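Local coordinates for RNA-dependent RNA polymerase (PDB 6DX3), which carries a viral OTU-type cysteine protease domain that acts as a deubiquitinase, probably cleaving ubiquitin from conjugated host proteins, at residues Y16-F29 and K125-M138. Sequence-based numbering, arbitrary orientation.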
loop_
_atom_site.group_PDB
_atom_site.type_symbol
_atom_site.label_atom_id
_atom_site.label_comp_id
_atom_site.label_asym_id
_atom_site.label_seq_id
_atom_site.Cartn_x
_atom_site.Cartn_y
_atom_site.Cartn_z
ATOM N N TYR A 16 11.198 6.360 -2.270
ATOM C CA TYR A 16 10.645 5.109 -2.770
ATOM C C TYR A 16 10.938 5.010 -4.260
ATOM O O TYR A 16 11.485 5.934 -4.868
ATOM C CB TYR A 16 9.142 5.008 -2.482
ATOM C CG TYR A 16 8.333 6.184 -2.985
ATOM C CD1 TYR A 16 7.734 6.156 -4.236
ATOM C CD2 TYR A 16 8.166 7.320 -2.201
ATOM C CE1 TYR A 16 6.991 7.228 -4.696
ATOM C CE2 TYR A 16 7.427 8.396 -2.652
ATOM C CZ TYR A 16 6.845 8.346 -3.899
ATOM O OH TYR A 16 6.109 9.419 -4.346
ATOM N N TYR A 17 10.566 3.879 -4.847
ATOM C CA TYR A 17 10.811 3.614 -6.256
ATOM C C TYR A 17 9.560 3.887 -7.078
ATOM O O TYR A 17 8.433 3.728 -6.601
ATOM C CB TYR A 17 11.262 2.166 -6.464
ATOM C CG TYR A 17 12.607 1.860 -5.856
ATOM C CD1 TYR A 17 12.710 1.415 -4.544
ATOM C CD2 TYR A 17 13.774 2.022 -6.588
ATOM C CE1 TYR A 17 13.939 1.134 -3.983
ATOM C CE2 TYR A 17 15.008 1.745 -6.034
ATOM C CZ TYR A 17 15.086 1.301 -4.732
ATOM O OH TYR A 17 16.313 1.026 -4.182
ATOM N N TYR A 18 9.774 4.295 -8.330
ATOM C CA TYR A 18 8.705 4.587 -9.275
ATOM C C TYR A 18 9.054 3.964 -10.617
ATOM O O TYR A 18 10.211 4.003 -11.043
ATOM C CB TYR A 18 8.501 6.101 -9.440
ATOM C CG TYR A 18 7.572 6.505 -10.573
ATOM C CD1 TYR A 18 6.227 6.752 -10.334
ATOM C CD2 TYR A 18 8.043 6.663 -11.872
ATOM C CE1 TYR A 18 5.376 7.131 -11.357
ATOM C CE2 TYR A 18 7.198 7.038 -12.904
ATOM C CZ TYR A 18 5.865 7.273 -12.639
ATOM O OH TYR A 18 5.017 7.652 -13.657
ATOM N N SER A 19 8.044 3.409 -11.291
ATOM C CA SER A 19 8.261 2.809 -12.592
ATOM C C SER A 19 6.995 2.883 -13.433
ATOM O O SER A 19 5.918 2.514 -12.941
ATOM C CB SER A 19 8.701 1.350 -12.458
ATOM O OG SER A 19 8.606 0.676 -13.699
ATOM N N PRO A 20 7.076 3.354 -14.674
ATOM C CA PRO A 20 5.946 3.180 -15.589
ATOM C C PRO A 20 5.822 1.725 -16.006
ATOM O O PRO A 20 6.815 1.001 -16.121
ATOM C CB PRO A 20 6.308 4.075 -16.778
ATOM C CG PRO A 20 7.805 4.118 -16.762
ATOM C CD PRO A 20 8.195 4.078 -15.302
ATOM N N VAL A 21 4.577 1.289 -16.204
ATOM C CA VAL A 21 4.272 -0.063 -16.660
ATOM C C VAL A 21 3.119 0.007 -17.653
ATOM O O VAL A 21 2.492 1.049 -17.846
ATOM C CB VAL A 21 3.917 -1.024 -15.501
ATOM C CG1 VAL A 21 5.076 -1.170 -14.527
ATOM C CG2 VAL A 21 2.663 -0.557 -14.782
ATOM N N ASP A 22 2.849 -1.134 -18.289
ATOM C CA ASP A 22 1.711 -1.308 -19.201
ATOM C C ASP A 22 1.213 -2.733 -18.969
ATOM O O ASP A 22 1.659 -3.673 -19.633
ATOM C CB ASP A 22 2.094 -1.074 -20.656
ATOM C CG ASP A 22 0.986 -1.465 -21.624
ATOM O OD1 ASP A 22 0.063 -0.646 -21.825
ATOM O OD2 ASP A 22 1.042 -2.585 -22.179
ATOM N N LEU A 23 0.291 -2.892 -18.020
ATOM C CA LEU A 23 0.005 -4.211 -17.478
ATOM C C LEU A 23 -1.487 -4.478 -17.339
ATOM O O LEU A 23 -2.235 -3.678 -16.771
ATOM C CB LEU A 23 0.722 -4.398 -16.119
ATOM C CG LEU A 23 0.350 -5.611 -15.270
ATOM C CD1 LEU A 23 1.597 -6.313 -14.756
ATOM C CD2 LEU A 23 -0.503 -5.161 -14.095
ATOM N N GLU A 24 -1.899 -5.608 -17.901
ATOM C CA GLU A 24 -3.176 -6.245 -17.611
ATOM C C GLU A 24 -3.026 -6.898 -16.238
ATOM O O GLU A 24 -2.298 -7.885 -16.100
ATOM C CB GLU A 24 -3.491 -7.301 -18.671
ATOM C CG GLU A 24 -3.731 -6.824 -20.132
ATOM C CD GLU A 24 -4.745 -5.709 -20.266
ATOM O OE1 GLU A 24 -4.350 -4.529 -20.197
ATOM O OE2 GLU A 24 -5.939 -6.009 -20.469
ATOM N N VAL A 25 -3.709 -6.360 -15.223
ATOM C CA VAL A 25 -3.496 -6.858 -13.861
ATOM C C VAL A 25 -3.801 -8.352 -13.773
ATOM O O VAL A 25 -3.082 -9.102 -13.099
ATOM C CB VAL A 25 -4.315 -6.051 -12.831
ATOM C CG1 VAL A 25 -3.766 -4.665 -12.698
ATOM C CG2 VAL A 25 -5.783 -6.040 -13.198
ATOM N N GLU A 26 -4.873 -8.808 -14.426
ATOM C CA GLU A 26 -5.311 -10.190 -14.240
ATOM C C GLU A 26 -4.438 -11.200 -14.976
ATOM O O GLU A 26 -4.578 -12.402 -14.732
ATOM C CB GLU A 26 -6.773 -10.345 -14.665
ATOM C CG GLU A 26 -7.735 -9.471 -13.869
ATOM C CD GLU A 26 -9.157 -9.988 -13.922
ATOM O OE1 GLU A 26 -9.699 -10.123 -15.040
ATOM O OE2 GLU A 26 -9.728 -10.255 -12.844
ATOM N N ASP A 27 -3.543 -10.755 -15.858
ATOM C CA ASP A 27 -2.544 -11.674 -16.397
ATOM C C ASP A 27 -1.553 -12.105 -15.321
ATOM O O ASP A 27 -0.960 -13.187 -15.418
ATOM C CB ASP A 27 -1.805 -11.028 -17.571
ATOM C CG ASP A 27 -2.722 -10.690 -18.724
ATOM O OD1 ASP A 27 -3.928 -11.032 -18.659
ATOM O OD2 ASP A 27 -2.232 -10.090 -19.703
ATOM N N ILE A 28 -1.377 -11.288 -14.283
ATOM C CA ILE A 28 -0.393 -11.554 -13.247
ATOM C C ILE A 28 -1.029 -11.790 -11.877
ATOM O O ILE A 28 -0.537 -12.635 -11.122
ATOM C CB ILE A 28 0.637 -10.403 -13.184
ATOM C CG1 ILE A 28 1.286 -10.179 -14.561
ATOM C CG2 ILE A 28 1.682 -10.664 -12.113
ATOM C CD1 ILE A 28 2.277 -11.255 -14.974
ATOM N N PHE A 29 -2.110 -11.088 -11.539
ATOM C CA PHE A 29 -2.707 -11.153 -10.210
ATOM C C PHE A 29 -4.158 -11.605 -10.282
ATOM O O PHE A 29 -4.778 -11.650 -11.347
ATOM C CB PHE A 29 -2.661 -9.793 -9.497
ATOM C CG PHE A 29 -1.286 -9.219 -9.367
ATOM C CD1 PHE A 29 -0.874 -8.183 -10.189
ATOM C CD2 PHE A 29 -0.410 -9.700 -8.404
ATOM C CE1 PHE A 29 0.389 -7.646 -10.068
ATOM C CE2 PHE A 29 0.859 -9.167 -8.277
ATOM C CZ PHE A 29 1.257 -8.140 -9.109
ATOM N N LYS A 125 -8.950 -2.355 -14.965
ATOM C CA LYS A 125 -8.063 -3.488 -14.703
ATOM C C LYS A 125 -6.771 -3.403 -15.516
ATOM O O LYS A 125 -6.161 -4.423 -15.857
ATOM C CB LYS A 125 -8.790 -4.815 -14.947
ATOM C CG LYS A 125 -9.939 -5.038 -13.965
ATOM C CD LYS A 125 -11.169 -5.653 -14.612
ATOM C CE LYS A 125 -11.095 -7.174 -14.637
ATOM N NZ LYS A 125 -10.032 -7.672 -15.558
ATOM N N HIS A 126 -6.347 -2.180 -15.831
ATOM C CA HIS A 126 -5.067 -1.913 -16.475
ATOM C C HIS A 126 -4.326 -0.862 -15.667
ATOM O O HIS A 126 -4.940 0.078 -15.154
ATOM C CB HIS A 126 -5.250 -1.433 -17.921
ATOM C CG HIS A 126 -3.980 -0.962 -18.564
ATOM N ND1 HIS A 126 -3.472 0.305 -18.369
ATOM C CD2 HIS A 126 -3.113 -1.592 -19.394
ATOM C CE1 HIS A 126 -2.350 0.437 -19.052
ATOM N NE2 HIS A 126 -2.109 -0.699 -19.683
ATOM N N CYS A 127 -3.007 -1.018 -15.560
ATOM C CA CYS A 127 -2.173 -0.131 -14.761
ATOM C C CYS A 127 -1.100 0.508 -15.634
ATOM O O CYS A 127 -0.562 -0.136 -16.540
ATOM C CB CYS A 127 -1.525 -0.882 -13.592
ATOM S SG CYS A 127 -2.702 -1.422 -12.331
ATOM N N ASP A 128 -0.791 1.779 -15.356
ATOM C CA ASP A 128 0.185 2.526 -16.140
ATOM C C ASP A 128 1.418 2.956 -15.356
ATOM O O ASP A 128 2.389 3.409 -15.973
ATOM C CB ASP A 128 -0.465 3.770 -16.775
ATOM C CG ASP A 128 -0.978 4.759 -15.743
ATOM O OD1 ASP A 128 -1.396 4.325 -14.649
ATOM O OD2 ASP A 128 -0.965 5.976 -16.026
ATOM N N TYR A 129 1.415 2.839 -14.030
ATOM C CA TYR A 129 2.632 3.056 -13.257
ATOM C C TYR A 129 2.502 2.337 -11.923
ATOM O O TYR A 129 1.405 1.969 -11.495
ATOM C CB TYR A 129 2.936 4.552 -13.063
ATOM C CG TYR A 129 2.152 5.269 -11.978
ATOM C CD1 TYR A 129 2.546 5.202 -10.645
ATOM C CD2 TYR A 129 1.049 6.052 -12.295
ATOM C CE1 TYR A 129 1.845 5.862 -9.656
ATOM C CE2 TYR A 129 0.343 6.726 -11.311
ATOM C CZ TYR A 129 0.745 6.623 -9.992
ATOM O OH TYR A 129 0.052 7.283 -9.004
ATOM N N VAL A 130 3.646 2.140 -11.274
ATOM C CA VAL A 130 3.723 1.434 -10.001
ATOM C C VAL A 130 4.785 2.107 -9.140
ATOM O O VAL A 130 5.799 2.592 -9.654
ATOM C CB VAL A 130 4.034 -0.068 -10.212
ATOM C CG1 VAL A 130 5.375 -0.251 -10.915
ATOM C CG2 VAL A 130 4.004 -0.827 -8.891
ATOM N N VAL A 131 4.537 2.170 -7.833
ATOM C CA VAL A 131 5.529 2.649 -6.880
ATOM C C VAL A 131 5.827 1.527 -5.897
ATOM O O VAL A 131 4.958 0.710 -5.570
ATOM C CB VAL A 131 5.082 3.930 -6.139
ATOM C CG1 VAL A 131 4.753 5.036 -7.137
ATOM C CG2 VAL A 131 3.899 3.648 -5.234
ATOM N N ARG A 132 7.073 1.482 -5.433
ATOM C CA ARG A 132 7.535 0.417 -4.552
ATOM C C ARG A 132 8.155 1.028 -3.308
ATOM O O ARG A 132 9.104 1.813 -3.404
ATOM C CB ARG A 132 8.546 -0.492 -5.256
ATOM C CG ARG A 132 8.975 -1.687 -4.410
ATOM C CD ARG A 132 10.033 -2.518 -5.109
ATOM N NE ARG A 132 11.340 -1.876 -5.068
ATOM C CZ ARG A 132 12.313 -2.110 -5.940
ATOM N NH1 ARG A 132 12.126 -2.976 -6.926
ATOM N NH2 ARG A 132 13.473 -1.479 -5.827
ATOM N N TYR A 133 7.613 0.670 -2.149
ATOM C CA TYR A 133 8.210 0.990 -0.856
ATOM C C TYR A 133 8.937 -0.266 -0.388
ATOM O O TYR A 133 8.319 -1.190 0.139
ATOM C CB TYR A 133 7.145 1.436 0.142
ATOM C CG TYR A 133 6.489 2.747 -0.225
ATOM C CD1 TYR A 133 7.033 3.957 0.186
ATOM C CD2 TYR A 133 5.327 2.776 -0.985
ATOM C CE1 TYR A 133 6.439 5.157 -0.148
ATOM C CE2 TYR A 133 4.727 3.972 -1.326
ATOM C CZ TYR A 133 5.285 5.160 -0.902
ATOM O OH TYR A 133 4.691 6.359 -1.235
ATOM N N GLY A 134 10.245 -0.306 -0.599
ATOM C CA GLY A 134 11.056 -1.464 -0.285
ATOM C C GLY A 134 11.840 -1.941 -1.494
ATOM O O GLY A 134 11.793 -1.355 -2.574
ATOM N N GLU A 135 12.564 -3.041 -1.287
ATOM C CA GLU A 135 13.454 -3.589 -2.301
ATOM C C GLU A 135 13.080 -4.986 -2.774
ATOM O O GLU A 135 13.627 -5.439 -3.786
ATOM C CB GLU A 135 14.901 -3.629 -1.782
ATOM C CG GLU A 135 15.363 -2.356 -1.102
ATOM C CD GLU A 135 15.682 -1.260 -2.092
ATOM O OE1 GLU A 135 15.840 -1.572 -3.290
ATOM O OE2 GLU A 135 15.779 -0.086 -1.674
ATOM N N ASP A 136 12.175 -5.676 -2.087
ATOM C CA ASP A 136 11.955 -7.087 -2.356
ATOM C C ASP A 136 11.330 -7.295 -3.735
ATOM O O ASP A 136 10.650 -6.408 -4.261
ATOM C CB ASP A 136 11.059 -7.700 -1.285
ATOM C CG ASP A 136 11.765 -7.850 0.046
ATOM O OD1 ASP A 136 13.010 -7.950 0.047
ATOM O OD2 ASP A 136 11.077 -7.874 1.087
ATOM N N PRO A 137 11.558 -8.457 -4.347
ATOM C CA PRO A 137 10.880 -8.772 -5.607
ATOM C C PRO A 137 9.366 -8.746 -5.452
ATOM O O PRO A 137 8.818 -8.797 -4.348
ATOM C CB PRO A 137 11.383 -10.182 -5.937
ATOM C CG PRO A 137 12.709 -10.270 -5.260
ATOM C CD PRO A 137 12.578 -9.464 -3.999
ATOM N N MET A 138 8.689 -8.674 -6.600
ATOM C CA MET A 138 7.239 -8.513 -6.612
ATOM C C MET A 138 6.533 -9.692 -5.953
ATOM O O MET A 138 5.564 -9.508 -5.206
ATOM C CB MET A 138 6.761 -8.333 -8.051
ATOM C CG MET A 138 5.268 -8.145 -8.214
ATOM S SD MET A 138 4.793 -8.234 -9.951
ATOM C CE MET A 138 5.178 -9.944 -10.324
HETATM O O HOH W 1 -6.891 -7.027 -16.167
#
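Arg132 sets its guanidinium over one face of the Tyr17 ring, the planes 61° apart, in a cation-pi contact that puts NH2 3.1 Å above the ring centre, while Glu135 OE2 reaches the ring edge. The Tyr17 hydroxyl donates to the syn lone pair of Glu135 OE2 at 2.8 Å, with ring and carboxylate planes almost perpendicular. Arg132 runs extended to CD and then bends at chi3 (76°), which swings the guanidinium over the tyrosine; NE bonds to Gly134 O and NH2 makes a long salt bridge to Glu135, tying cation, ring and carboxylate together. Just ahead of the strand, Tyr16 lays CB over the face of the Tyr133 ring, a CH-pi contact 3.9 Å from CB to the ring centroid, and has the Tyr133 hydroxyl above its own ring, toward the rim; the hydroxyl is hydrogen-bonded to Glu78. Tyr18 and Tyr129 are slid apart and barely overlap.

Tyr17, Tyr18, Tyr129, Arg132 and Tyr133 ride on antiparallel strands 17-24 and 126-133 of the mixed sheet in this OTU-like fold, with Tyr16 just before the first and Glu135 shortly after the second; strand 116-121 flanks the latter on its other side. Tyr17 and Ser19 form hydrogen-bonded pairs with Arg132 and Val130. A beta bulge between Pro20 and Leu23 shifts the register by one residue, and Leu23 then pairs with Cys127.

At the bulge, Asp22 comes to the edge of the His126 ring, as does OE1 of Glu24, its strand partner. NE2 donates to Asp22 OD1 at 3.1 Å, meeting it from above the carboxylate plane, and ND1 bonds to Asp122. At the turn beyond, Val25 CG1 packs on Cys127 SG (3.4 Å), and Lys125 NZ forms a salt bridge with Glu26 OE1. One water joins Glu26 N to Lys125 O.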